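Local coordinates for hypothetical protein TM1012 (Thermotoga maritima, PDB 2EWR) that is of unknown function but is probably a nucleotidyltransferase related to the aminoglycoside 2''-adenylyltransferases, with an unidentified substrate, at residues A[73-78]-A[95-100]; A[27-32]-A[66-71]; A[87-92]-A[107-112]; A[33-38]-A[59-64]. One frame throughout, in Å; residues are numbered along the deposited sequence.

From the N terminus, helix 16-29 runs into interaction 2, where residues 27-32 meet the end of helix 62-71 and close the first long loop. Interaction 4 is nested inside that loop: it pairs edge strand 36-39 with strand 56-60 and reaches the start of helix 62-71. Interactions 1 and 3 come after both; they close successive hairpins, 76-84 with 88-97 and 88-97 with 100-110, and cross because they share strand 88-97, interaction 1 using its end and interaction 3 its beginning. Hydrogen-bonding of Asp107 to Thr60 joins interactions 3 and 4 within the five-stranded mixed sheet, while the Arg28-Glu74 salt bridge links interactions 1 and 2.

Interaction 1: A[73-78]-A[95-100]; sequences SEFVSK and LIIDGI
Phe75 O accepts the single hydrogen bond of this contact, from Ile96 N at 2.8 Å, nearly straight (164° at the hydrogen) and lying in the carbonyl plane. The same oxygen of Phe75 also takes a CA-H...O contact from Leu95 CA at 3.2 Å, so two neighbouring residues of strand 88-97 converge on it. One residue further on, Val76 faces Leu95 as an antiparallel non-hydrogen-bonded pair. The side chains of this pair diverge, yet CG2 of Val76 still meets CD2 of Leu95 at 3.8 Å.

The Phe75 ring is sandwiched. With CG beside the backbone N and anti to the carbonyl carbon (chi1 -58°), it lies over Ile97, whose CG1 forms a CH-pi contact 4.1 Å from the centroid of the Phe75 ring, offset toward the rim. CG of Glu74 sits over the centre of the opposite face, and Arg28 of helix 16-29 also touches the ring. Further along, the CB of Ser77 rests against CD1 of Ile96 at 3.7 Å, while its OG is hydrogen-bonded to Glu94. A classic beta bulge sets Ser77 and Lys78 together opposite Glu94, near the start of edge strand 76-84.

At the open end of the hairpin of strands 76-84 and 88-97, one backbone bond is thus backed by apolar contacts, with the aromatic ring held on both faces.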
# COMPACT_ATOMS: atom_id res chain seq x y z
N SER A 73 -16.07 2.36 -7.85
CA SER A 73 -16.31 3.53 -8.65
C SER A 73 -17.06 4.66 -7.91
O SER A 73 -16.74 5.84 -8.14
CB SER A 73 -17.01 3.17 -9.96
OG SER A 73 -18.34 2.76 -9.74
N GLU A 74 -18.00 4.31 -7.02
CA GLU A 74 -18.77 5.35 -6.31
C GLU A 74 -18.00 6.12 -5.27
O GLU A 74 -18.51 7.11 -4.76
CB GLU A 74 -20.06 4.81 -5.68
CG GLU A 74 -19.92 3.91 -4.49
CD GLU A 74 -19.88 2.42 -4.81
OE1 GLU A 74 -19.14 2.06 -5.74
OE2 GLU A 74 -20.60 1.64 -4.13
N PHE A 75 -16.79 5.67 -4.93
CA PHE A 75 -15.94 6.24 -3.90
C PHE A 75 -14.75 7.03 -4.46
O PHE A 75 -13.91 7.50 -3.70
CB PHE A 75 -15.36 5.13 -3.03
CG PHE A 75 -16.41 4.26 -2.36
CD1 PHE A 75 -17.18 4.78 -1.34
CD2 PHE A 75 -16.62 2.95 -2.76
CE1 PHE A 75 -18.12 4.01 -0.72
CE2 PHE A 75 -17.60 2.18 -2.13
CZ PHE A 75 -18.33 2.72 -1.10
N VAL A 76 -14.65 7.13 -5.77
CA VAL A 76 -13.47 7.74 -6.41
C VAL A 76 -13.44 9.24 -6.20
O VAL A 76 -14.40 9.95 -6.56
CB VAL A 76 -13.45 7.45 -7.92
CG1 VAL A 76 -12.36 8.21 -8.59
CG2 VAL A 76 -13.32 5.97 -8.14
N SER A 77 -12.34 9.72 -5.62
CA SER A 77 -12.04 11.12 -5.49
C SER A 77 -11.00 11.63 -6.48
O SER A 77 -10.98 12.82 -6.79
CB SER A 77 -11.60 11.40 -4.06
OG SER A 77 -10.48 10.61 -3.73
N LYS A 78 -10.15 10.73 -6.96
CA LYS A 78 -9.21 11.02 -8.03
C LYS A 78 -9.16 9.81 -8.96
O LYS A 78 -8.80 8.69 -8.53
CB LYS A 78 -7.80 11.34 -7.49
CG LYS A 78 -6.80 11.64 -8.63
CD LYS A 78 -5.33 11.64 -8.16
CE LYS A 78 -4.38 11.91 -9.28
NZ LYS A 78 -4.47 10.99 -10.45
N LEU A 95 -9.54 6.92 -3.55
CA LEU A 95 -10.88 6.74 -3.03
C LEU A 95 -11.04 7.46 -1.71
O LEU A 95 -10.07 7.71 -0.98
CB LEU A 95 -11.22 5.26 -2.83
CG LEU A 95 -10.71 4.26 -3.84
CD1 LEU A 95 -10.97 2.82 -3.38
CD2 LEU A 95 -11.37 4.54 -5.17
N ILE A 96 -12.30 7.77 -1.41
CA ILE A 96 -12.67 8.16 -0.06
C ILE A 96 -13.81 7.28 0.37
O ILE A 96 -14.85 7.25 -0.30
CB ILE A 96 -13.01 9.67 0.08
CG1 ILE A 96 -11.80 10.51 -0.35
CG2 ILE A 96 -13.45 9.96 1.51
CD1 ILE A 96 -12.01 11.99 -0.38
N ILE A 97 -13.60 6.50 1.43
CA ILE A 97 -14.62 5.59 1.98
C ILE A 97 -14.85 5.95 3.44
O ILE A 97 -13.96 5.87 4.25
CB ILE A 97 -14.21 4.11 1.86
CG1 ILE A 97 -13.86 3.76 0.42
CG2 ILE A 97 -15.32 3.22 2.35
CD1 ILE A 97 -13.25 2.36 0.24
N ASP A 98 -16.07 6.36 3.75
CA ASP A 98 -16.40 6.78 5.10
C ASP A 98 -15.37 7.76 5.67
O ASP A 98 -14.93 7.65 6.80
CB ASP A 98 -16.64 5.58 5.97
CG ASP A 98 -17.82 4.75 5.44
OD1 ASP A 98 -18.91 5.34 5.11
OD2 ASP A 98 -17.65 3.51 5.32
N GLY A 99 -15.00 8.74 4.85
CA GLY A 99 -14.08 9.77 5.30
C GLY A 99 -12.61 9.42 5.36
O GLY A 99 -11.78 10.27 5.75
N ILE A 100 -12.28 8.18 5.00
CA ILE A 100 -10.91 7.70 4.98
C ILE A 100 -10.39 7.65 3.55
O ILE A 100 -11.02 7.07 2.67
CB ILE A 100 -10.80 6.34 5.67
CG1 ILE A 100 -11.09 6.53 7.17
CG2 ILE A 100 -9.42 5.73 5.44
CD1 ILE A 100 -11.16 5.22 7.94

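Interaction 2: A[27-32]-A[66-71]; sequences DRLKNE and YEIERI. With EDO (1,2-ethanediol), chain E.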
# COMPACT_ATOMS: atom_id res chain seq x y z
N ASP A 27 -13.99 -6.92 1.07
CA ASP A 27 -15.15 -7.59 0.54
C ASP A 27 -15.28 -7.41 -0.96
O ASP A 27 -15.76 -8.30 -1.66
CB ASP A 27 -16.41 -7.15 1.26
CG ASP A 27 -16.63 -7.88 2.55
OD1 ASP A 27 -15.94 -8.89 2.85
OD2 ASP A 27 -17.55 -7.43 3.31
N ARG A 28 -14.92 -6.24 -1.47
CA ARG A 28 -14.98 -6.03 -2.93
C ARG A 28 -13.83 -6.62 -3.73
O ARG A 28 -13.95 -6.79 -4.94
CB ARG A 28 -15.11 -4.56 -3.25
CG ARG A 28 -16.45 -4.01 -2.82
CD ARG A 28 -16.88 -2.92 -3.71
NE ARG A 28 -18.18 -2.40 -3.26
CZ ARG A 28 -18.73 -1.27 -3.71
NH1 ARG A 28 -18.14 -0.55 -4.65
NH2 ARG A 28 -19.91 -0.89 -3.22
N LEU A 29 -12.66 -6.83 -3.09
CA LEU A 29 -11.52 -7.37 -3.81
C LEU A 29 -11.29 -8.87 -3.63
O LEU A 29 -10.56 -9.46 -4.45
CB LEU A 29 -10.25 -6.65 -3.39
CG LEU A 29 -10.19 -5.19 -3.86
CD1 LEU A 29 -8.89 -4.54 -3.39
CD2 LEU A 29 -10.33 -5.11 -5.37
N LYS A 30 -11.83 -9.45 -2.56
CA LYS A 30 -11.45 -10.81 -2.14
C LYS A 30 -11.76 -11.89 -3.19
O LYS A 30 -11.14 -12.94 -3.15
CB LYS A 30 -12.06 -11.14 -0.79
CG LYS A 30 -13.56 -11.28 -0.83
CD LYS A 30 -14.14 -11.36 0.53
CE LYS A 30 -15.66 -11.42 0.47
NZ LYS A 30 -16.32 -11.43 1.84
N ASN A 31 -12.76 -11.67 -4.05
CA ASN A 31 -13.06 -12.63 -5.12
C ASN A 31 -12.87 -12.05 -6.53
O ASN A 31 -13.42 -12.56 -7.52
CB ASN A 31 -14.45 -13.19 -4.91
CG ASN A 31 -14.50 -14.15 -3.77
OD1 ASN A 31 -13.74 -15.12 -3.75
ND2 ASN A 31 -15.37 -13.88 -2.78
N GLU A 32 -12.08 -10.99 -6.62
CA GLU A 32 -11.70 -10.39 -7.89
C GLU A 32 -10.23 -10.69 -8.20
O GLU A 32 -9.39 -10.83 -7.30
CB GLU A 32 -11.93 -8.87 -7.86
CG GLU A 32 -13.37 -8.45 -7.66
CD GLU A 32 -14.27 -8.74 -8.85
OE1 GLU A 32 -13.76 -8.76 -10.00
OE2 GLU A 32 -15.48 -8.98 -8.63
N TYR A 66 -6.60 0.41 -12.39
CA TYR A 66 -7.80 0.78 -13.14
C TYR A 66 -8.96 -0.12 -12.73
O TYR A 66 -10.12 0.34 -12.66
CB TYR A 66 -7.52 0.78 -14.64
CG TYR A 66 -6.51 1.83 -14.99
CD1 TYR A 66 -6.90 3.15 -15.19
CD2 TYR A 66 -5.16 1.53 -15.05
CE1 TYR A 66 -5.97 4.15 -15.45
CE2 TYR A 66 -4.20 2.52 -15.30
CZ TYR A 66 -4.62 3.82 -15.52
OH TYR A 66 -3.66 4.77 -15.75
N GLU A 67 -8.66 -1.38 -12.44
CA GLU A 67 -9.71 -2.30 -11.97
C GLU A 67 -10.25 -1.92 -10.61
O GLU A 67 -11.47 -2.00 -10.35
CB GLU A 67 -9.22 -3.76 -11.97
CG GLU A 67 -9.38 -4.42 -13.28
CD GLU A 67 -10.87 -4.67 -13.57
OE1 GLU A 67 -11.44 -5.62 -13.01
OE2 GLU A 67 -11.47 -3.88 -14.29
N ILE A 68 -9.35 -1.53 -9.70
CA ILE A 68 -9.78 -1.07 -8.39
C ILE A 68 -10.68 0.18 -8.49
O ILE A 68 -11.74 0.28 -7.82
CB ILE A 68 -8.56 -0.82 -7.46
CG1 ILE A 68 -7.95 -2.15 -7.08
CG2 ILE A 68 -8.95 -0.04 -6.20
CD1 ILE A 68 -6.61 -2.07 -6.35
N GLU A 69 -10.28 1.10 -9.35
CA GLU A 69 -11.12 2.27 -9.60
C GLU A 69 -12.55 1.88 -10.02
O GLU A 69 -13.53 2.38 -9.50
CB GLU A 69 -10.52 3.18 -10.67
CG GLU A 69 -11.44 4.40 -10.92
CD GLU A 69 -11.06 5.28 -12.09
OE1 GLU A 69 -9.89 5.35 -12.47
OE2 GLU A 69 -12.00 5.95 -12.63
N ARG A 70 -12.65 0.94 -10.94
CA ARG A 70 -13.95 0.46 -11.42
C ARG A 70 -14.74 -0.18 -10.27
O ARG A 70 -15.96 0.06 -10.08
CB ARG A 70 -13.76 -0.51 -12.57
CG ARG A 70 -15.06 -1.04 -13.13
CD ARG A 70 -14.85 -2.18 -14.11
NE ARG A 70 -14.26 -3.39 -13.53
CZ ARG A 70 -14.88 -4.25 -12.72
NH1 ARG A 70 -16.13 -4.05 -12.35
NH2 ARG A 70 -14.23 -5.31 -12.29
N ILE A 71 -14.06 -1.06 -9.55
CA ILE A 71 -14.72 -1.82 -8.46
C ILE A 71 -15.28 -0.91 -7.38
O ILE A 71 -16.33 -1.21 -6.80
CB ILE A 71 -13.76 -2.90 -7.88
CG1 ILE A 71 -13.52 -3.98 -8.96
CG2 ILE A 71 -14.31 -3.48 -6.58
CD1 ILE A 71 -12.31 -4.84 -8.69
C1 EDO E . -7.33 -12.27 -1.60
O1 EDO E . -8.71 -12.67 -1.58
C2 EDO E . -6.86 -11.66 -0.28
O2 EDO E . -5.88 -12.52 0.34
O HOH W 1 -11.41 -7.61 -11.25
O HOH W 2 -15.22 -8.31 -11.93
O HOH W 3 -16.83 -6.76 -10.50
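Apolar contacts centre on Ile71, at the end of helix 62-71. CG2 of Ile71 lies against CB of Arg28 at 3.6 Å, the two side chains sliding past each other in opposite directions. On the other branch, CD1 of Ile71 touches both CD2 of Leu29 and CG of Glu32, each at 3.9 Å. CD2 of Leu29 also approaches CG1 of Ile68, the two side chains crossing at about a right angle.

One direct hydrogen bond crosses the contact: Arg28 NH1 donates to Ile71 O at 2.9 Å, in the carbonyl plane although bent at the hydrogen (141°). A bend at chi2 (-149°) helps bring the guanidinium to this carbonyl near the helix C terminus, and its NH2 makes a salt bridge with Glu74. An alanine in place of Arg28 is likely to leave Ile71 O without this donor and Glu74 without its charged mate. Here the last turn of helix 16-29 and the following type I turn, Leu29 to Glu32, are fastened to helix 62-71, an arrangement consistent with a nucleotidyltransferase-like fold.

Charged groups meet on the exposed side, at Glu32 and Arg70. Arg70 grips Glu67 side-on, NE to OE2 and NH2 to OE1, both bonds nearly straight and close to the guanidinium plane. Glu32 stops short of a salt bridge, its OE1 4.2 Å from Arg70 NH2, with carboxylate and guanidinium planes 69° apart. A water donates to both Glu32 OE1 and Glu67 OE1, tying the two carboxylates and probably easing their repulsion; water links from Glu32 to Arg70 are weak.

Interaction 3: A[87-92]-A[107-112]; sequences KICSHF and DIRKRL. With EDO (1,2-ethanediol), chain C; EDO (1,2-ethanediol), chain B.
Cys89 holds SG between its backbone N and carbonyl carbon (chi1 67°), while Arg109 sets CG anti to the carbonyl carbon (chi1 -47°) and bends at chi2; SG of Cys89 thereby rests against CB of Arg109 at 3.9 Å. On the other face, in one of the two conformers of Ile88, CD1 lies alongside CG of Lys110, the two side chains pointing the same way, and CG2 meets CG2 of Ile108.

The backbones form an antiparallel pairing. Cys89 and Arg109 are a hydrogen-bonded pair: Cys89 N donates to Arg109 O and Arg109 N to Cys89 O, each at 2.9 Å. Beyond the strands, Arg111 N donates to Lys87 O, almost straight at the hydrogen but from above the carbonyl plane.

Past the Cys89 contact, Arg109 doubles back to grip Asp107 side-on, with NE to OD1 at 2.8 Å and NH2 to the syn lone pair of OD2. A water bridges that OD2 to NE2 of His91, while His91 ND1 is hydrogen-bonded to Tyr66 OH. A leucine at Arg109 would probably leave the Asp107 carboxylate without its paired donors and freer to turn, disturbing the water link to His91.

This contact joins strand 88-97 to strand 100-110 in the central sheet. Helix 142-152 packs on the Ile88 and Lys110 side, strand 76-84 lies alongside strand 88-97, and Asp107 connects onward to Thr60 of strand 56-60.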
# COMPACT_ATOMS: atom_id res chain seq x y z
N LYS A 87 10.79 11.61 -7.61
CA LYS A 87 11.20 10.41 -6.88
C LYS A 87 10.42 9.14 -7.23
O LYS A 87 10.94 8.05 -7.04
CB LYS A 87 11.07 10.60 -5.37
CG LYS A 87 12.11 11.48 -4.69
CD LYS A 87 11.97 11.32 -3.15
CE LYS A 87 12.38 12.60 -2.45
NZ LYS A 87 11.30 13.63 -2.59
N ILE A 88 9.17 9.30 -7.69
CA ILE A 88 8.23 8.17 -7.83
C ILE A 88 7.31 8.38 -9.02
O ILE A 88 6.93 9.52 -9.33
CB ILE A 88 7.24 8.05 -6.61
CG1 ILE A 88 7.98 7.66 -5.35
CG2 ILE A 88 6.11 6.99 -6.90
CD1 ILE A 88 8.26 6.18 -5.26
N CYS A 89 6.91 7.29 -9.66
CA CYS A 89 5.79 7.35 -10.59
C CYS A 89 4.91 6.14 -10.38
O CYS A 89 5.34 5.13 -9.83
CB CYS A 89 6.24 7.48 -12.04
SG CYS A 89 7.07 6.08 -12.71
N SER A 90 3.67 6.27 -10.82
CA SER A 90 2.69 5.20 -10.71
C SER A 90 1.43 5.59 -11.45
O SER A 90 1.26 6.75 -11.85
CB SER A 90 2.31 4.92 -9.24
OG SER A 90 1.49 5.97 -8.71
N HIS A 91 0.55 4.62 -11.61
CA HIS A 91 -0.83 4.90 -11.99
C HIS A 91 -1.60 5.11 -10.70
O HIS A 91 -1.86 4.15 -9.97
CB HIS A 91 -1.38 3.73 -12.80
CG HIS A 91 -0.61 3.52 -14.05
ND1 HIS A 91 -1.08 3.94 -15.28
CD2 HIS A 91 0.60 2.97 -14.27
CE1 HIS A 91 -0.18 3.68 -16.20
NE2 HIS A 91 0.85 3.09 -15.63
N PHE A 92 -1.93 6.37 -10.47
CA PHE A 92 -2.31 6.86 -9.14
C PHE A 92 -3.76 7.36 -9.15
O PHE A 92 -4.10 8.24 -9.95
CB PHE A 92 -1.38 8.00 -8.75
CG PHE A 92 -1.80 8.75 -7.51
CD1 PHE A 92 -2.24 8.09 -6.40
CD2 PHE A 92 -1.77 10.14 -7.51
CE1 PHE A 92 -2.62 8.79 -5.27
CE2 PHE A 92 -2.18 10.84 -6.40
CZ PHE A 92 -2.59 10.16 -5.28
N ASP A 107 1.82 -0.18 -10.41
CA ASP A 107 3.15 -0.22 -11.07
C ASP A 107 4.05 0.92 -10.56
O ASP A 107 4.62 1.69 -11.35
CB ASP A 107 3.01 -0.23 -12.58
CG ASP A 107 4.32 -0.54 -13.28
OD1 ASP A 107 5.23 -1.15 -12.67
OD2 ASP A 107 4.44 -0.18 -14.48
N ILE A 108 4.21 0.98 -9.25
CA ILE A 108 5.03 2.02 -8.61
C ILE A 108 6.51 1.80 -8.99
O ILE A 108 7.04 0.71 -8.86
CB ILE A 108 4.91 2.04 -7.08
CG1 ILE A 108 3.45 2.06 -6.63
CG2 ILE A 108 5.77 3.16 -6.51
CD1 ILE A 108 3.28 2.13 -5.14
N ARG A 109 7.15 2.86 -9.43
CA ARG A 109 8.56 2.82 -9.64
C ARG A 109 9.23 3.96 -8.91
O ARG A 109 8.77 5.12 -9.00
CB ARG A 109 8.93 2.99 -11.11
CG ARG A 109 8.16 2.16 -12.11
CD ARG A 109 8.39 0.69 -12.04
NE ARG A 109 7.69 0.14 -13.19
CZ ARG A 109 8.14 0.13 -14.45
NH1 ARG A 109 9.39 0.50 -14.73
NH2 ARG A 109 7.34 -0.32 -15.43
N LYS A 110 10.35 3.66 -8.28
CA LYS A 110 11.26 4.67 -7.73
C LYS A 110 12.28 5.11 -8.78
O LYS A 110 12.79 4.28 -9.56
CB LYS A 110 11.98 4.13 -6.51
CG LYS A 110 11.06 3.76 -5.32
CD LYS A 110 11.83 3.36 -4.08
CE LYS A 110 12.55 2.01 -4.20
NZ LYS A 110 11.60 0.88 -4.54
N ARG A 111 12.55 6.40 -8.77
CA ARG A 111 13.60 7.00 -9.56
C ARG A 111 14.95 6.58 -9.00
O ARG A 111 15.15 6.57 -7.79
CB ARG A 111 13.50 8.53 -9.51
CG ARG A 111 14.30 9.21 -10.61
CD ARG A 111 13.46 9.45 -11.82
NE ARG A 111 14.17 10.23 -12.81
CZ ARG A 111 14.25 11.56 -12.79
NH1 ARG A 111 13.61 12.26 -11.85
NH2 ARG A 111 14.94 12.19 -13.74
N LEU A 112 15.83 6.18 -9.89
CA LEU A 112 17.19 5.79 -9.53
C LEU A 112 18.15 6.97 -9.66
O LEU A 112 17.81 8.03 -10.20
CB LEU A 112 17.64 4.64 -10.42
CG LEU A 112 16.79 3.38 -10.35
CD1 LEU A 112 17.33 2.29 -11.21
CD2 LEU A 112 16.64 2.90 -8.91
C1 EDO C . 8.11 1.64 -4.42
O1 EDO C . 9.11 1.48 -3.41
C2 EDO C . 8.05 0.46 -5.36
O2 EDO C . 7.53 -0.71 -4.70
C1 EDO B . 3.22 9.25 -7.77
O1 EDO B . 2.54 8.55 -8.81
C2 EDO B . 2.61 10.65 -7.62
O2 EDO B . 2.82 11.45 -8.78
O HOH W 4 13.53 7.61 -5.85
O HOH W 5 3.73 2.16 -15.69

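Interaction 4: A[33-38]-A[59-64]; sequences KVNWVV and QTDEEG. With EDO (1,2-ethanediol), chain F; EDO (1,2-ethanediol), chain C.
Gln59, Asn35 and Val37 bury the most surface here. Val37 and Gln59 form an antiparallel hydrogen-bonded pair, each N donating to the other's O at 2.9 Å. Their side chains lie side by side, pointing the same way, with CG1 of Val37 3.9 Å from CB of Gln59. The extended Gln59 chain carries its amide beyond Val37, where NE2 donates to a bound ethanediol.

Asn35 is held through both backbone and side chain. The O of Asn35 accepts a short bond from Thr60 OG1 at 2.6 Å, tilted from the carbonyl plane. With CG anti to the backbone N (chi1 168°), ND2 of Asn35 makes a weak bond of 3.4 Å to Asp61 OD2, amide and carboxylate planes nearly perpendicular; OD1 accepts from Lys127. A water joins Asn35 N to Asp61 OD1.

OD1 of Asp61 also accepts from Gly64 N at 2.8 Å, making Asp61 the N-cap of helix 62-71. In the first turn of that helix, a CB on Gly64 would collide with Thr60 OG1.

Edge strand 36-39 is thereby paired with strand 56-60, which has strand 100-110 as its parallel neighbour on the other side; strand 135-140 packs near Trp36 and Val37, and Val34 reaches Ile68 and Ile71 on helix 62-71.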
# COMPACT_ATOMS: atom_id res chain seq x y z
N LYS A 33 -9.97 -10.86 -9.51
CA LYS A 33 -8.63 -11.18 -10.01
C LYS A 33 -7.78 -9.90 -10.09
O LYS A 33 -7.60 -9.33 -11.16
CB LYS A 33 -8.70 -11.90 -11.36
CG LYS A 33 -7.47 -12.65 -11.71
CD LYS A 33 -7.65 -13.56 -12.97
CE LYS A 33 -6.46 -14.49 -13.14
N VAL A 34 -7.41 -9.42 -8.91
CA VAL A 34 -6.62 -8.18 -8.72
C VAL A 34 -5.43 -8.49 -7.83
O VAL A 34 -5.58 -9.14 -6.78
CB VAL A 34 -7.46 -7.09 -8.05
CG1 VAL A 34 -6.61 -5.84 -7.70
CG2 VAL A 34 -8.60 -6.67 -8.94
N ASN A 35 -4.25 -8.08 -8.30
CA ASN A 35 -3.00 -8.26 -7.58
C ASN A 35 -2.79 -7.03 -6.73
O ASN A 35 -2.46 -6.00 -7.28
CB ASN A 35 -1.90 -8.43 -8.60
CG ASN A 35 -0.52 -8.36 -8.05
OD1 ASN A 35 -0.29 -8.61 -6.85
ND2 ASN A 35 0.42 -7.96 -8.93
N TRP A 36 -3.09 -7.11 -5.44
CA TRP A 36 -3.05 -5.95 -4.54
C TRP A 36 -2.35 -6.29 -3.24
O TRP A 36 -2.30 -7.47 -2.77
CB TRP A 36 -4.45 -5.40 -4.26
CG TRP A 36 -5.39 -6.29 -3.50
CD1 TRP A 36 -6.02 -7.42 -3.97
CD2 TRP A 36 -5.87 -6.11 -2.16
NE1 TRP A 36 -6.80 -7.97 -2.99
CE2 TRP A 36 -6.77 -7.18 -1.89
CE3 TRP A 36 -5.66 -5.15 -1.17
CZ2 TRP A 36 -7.42 -7.32 -0.65
CZ3 TRP A 36 -6.32 -5.29 0.04
CH2 TRP A 36 -7.20 -6.36 0.28
N VAL A 37 -1.83 -5.24 -2.62
CA VAL A 37 -1.23 -5.38 -1.32
C VAL A 37 -1.43 -4.10 -0.55
O VAL A 37 -1.31 -3.02 -1.10
CB VAL A 37 0.28 -5.76 -1.45
CG1 VAL A 37 1.08 -4.68 -2.12
CG2 VAL A 37 0.85 -6.10 -0.13
N VAL A 38 -1.69 -4.23 0.75
CA VAL A 38 -1.73 -3.09 1.61
C VAL A 38 -0.28 -2.73 1.99
O VAL A 38 0.52 -3.60 2.27
CB VAL A 38 -2.55 -3.38 2.86
CG1 VAL A 38 -2.57 -2.21 3.81
CG2 VAL A 38 -3.96 -3.80 2.46
N GLN A 59 -1.12 -0.85 -3.01
CA GLN A 59 -0.24 -0.99 -4.14
C GLN A 59 -0.74 -2.14 -5.02
O GLN A 59 -1.19 -3.15 -4.52
CB GLN A 59 1.22 -1.17 -3.70
CG GLN A 59 2.21 -1.32 -4.81
CD GLN A 59 3.65 -1.38 -4.35
OE1 GLN A 59 3.91 -1.45 -3.15
NE2 GLN A 59 4.59 -1.37 -5.29
N THR A 60 -0.62 -1.97 -6.33
CA THR A 60 -1.13 -2.92 -7.27
C THR A 60 -0.30 -2.82 -8.56
O THR A 60 0.73 -2.12 -8.60
CB THR A 60 -2.64 -2.69 -7.52
OG1 THR A 60 -3.18 -3.71 -8.38
CG2 THR A 60 -2.90 -1.34 -8.09
N ASP A 61 -0.69 -3.55 -9.59
CA ASP A 61 -0.04 -3.43 -10.88
C ASP A 61 -0.82 -2.44 -11.74
O ASP A 61 -1.83 -1.85 -11.28
CB ASP A 61 0.14 -4.78 -11.55
CG ASP A 61 -1.11 -5.61 -11.63
OD1 ASP A 61 -2.23 -5.09 -11.51
OD2 ASP A 61 -0.94 -6.87 -11.83
N GLU A 62 -0.35 -2.21 -12.97
CA GLU A 62 -0.99 -1.14 -13.79
C GLU A 62 -2.48 -1.44 -14.00
O GLU A 62 -3.34 -0.63 -13.68
CB GLU A 62 -0.25 -0.95 -15.12
CG GLU A 62 -0.89 0.08 -16.02
CD GLU A 62 -0.18 0.22 -17.35
OE1 GLU A 62 0.93 -0.31 -17.50
OE2 GLU A 62 -0.77 0.86 -18.25
N GLU A 63 -2.79 -2.66 -14.47
CA GLU A 63 -4.14 -3.09 -14.71
C GLU A 63 -5.01 -3.04 -13.44
O GLU A 63 -6.17 -2.65 -13.46
CB GLU A 63 -4.11 -4.48 -15.31
CG GLU A 63 -3.66 -4.41 -16.74
N GLY A 64 -4.38 -3.44 -12.34
CA GLY A 64 -5.05 -3.51 -11.07
C GLY A 64 -5.56 -2.16 -10.61
O GLY A 64 -6.62 -2.06 -9.99
C1 EDO F . -4.13 -11.53 -2.70
O1 EDO F . -4.29 -12.42 -3.78
C2 EDO F . -4.31 -10.18 -3.34
O2 EDO F . -3.06 -9.82 -3.85
C1 EDO C . 8.11 1.64 -4.42
O1 EDO C . 9.11 1.48 -3.41
C2 EDO C . 8.05 0.46 -5.36
O2 EDO C . 7.53 -0.71 -4.70
O HOH W 6 -4.21 -6.83 -10.90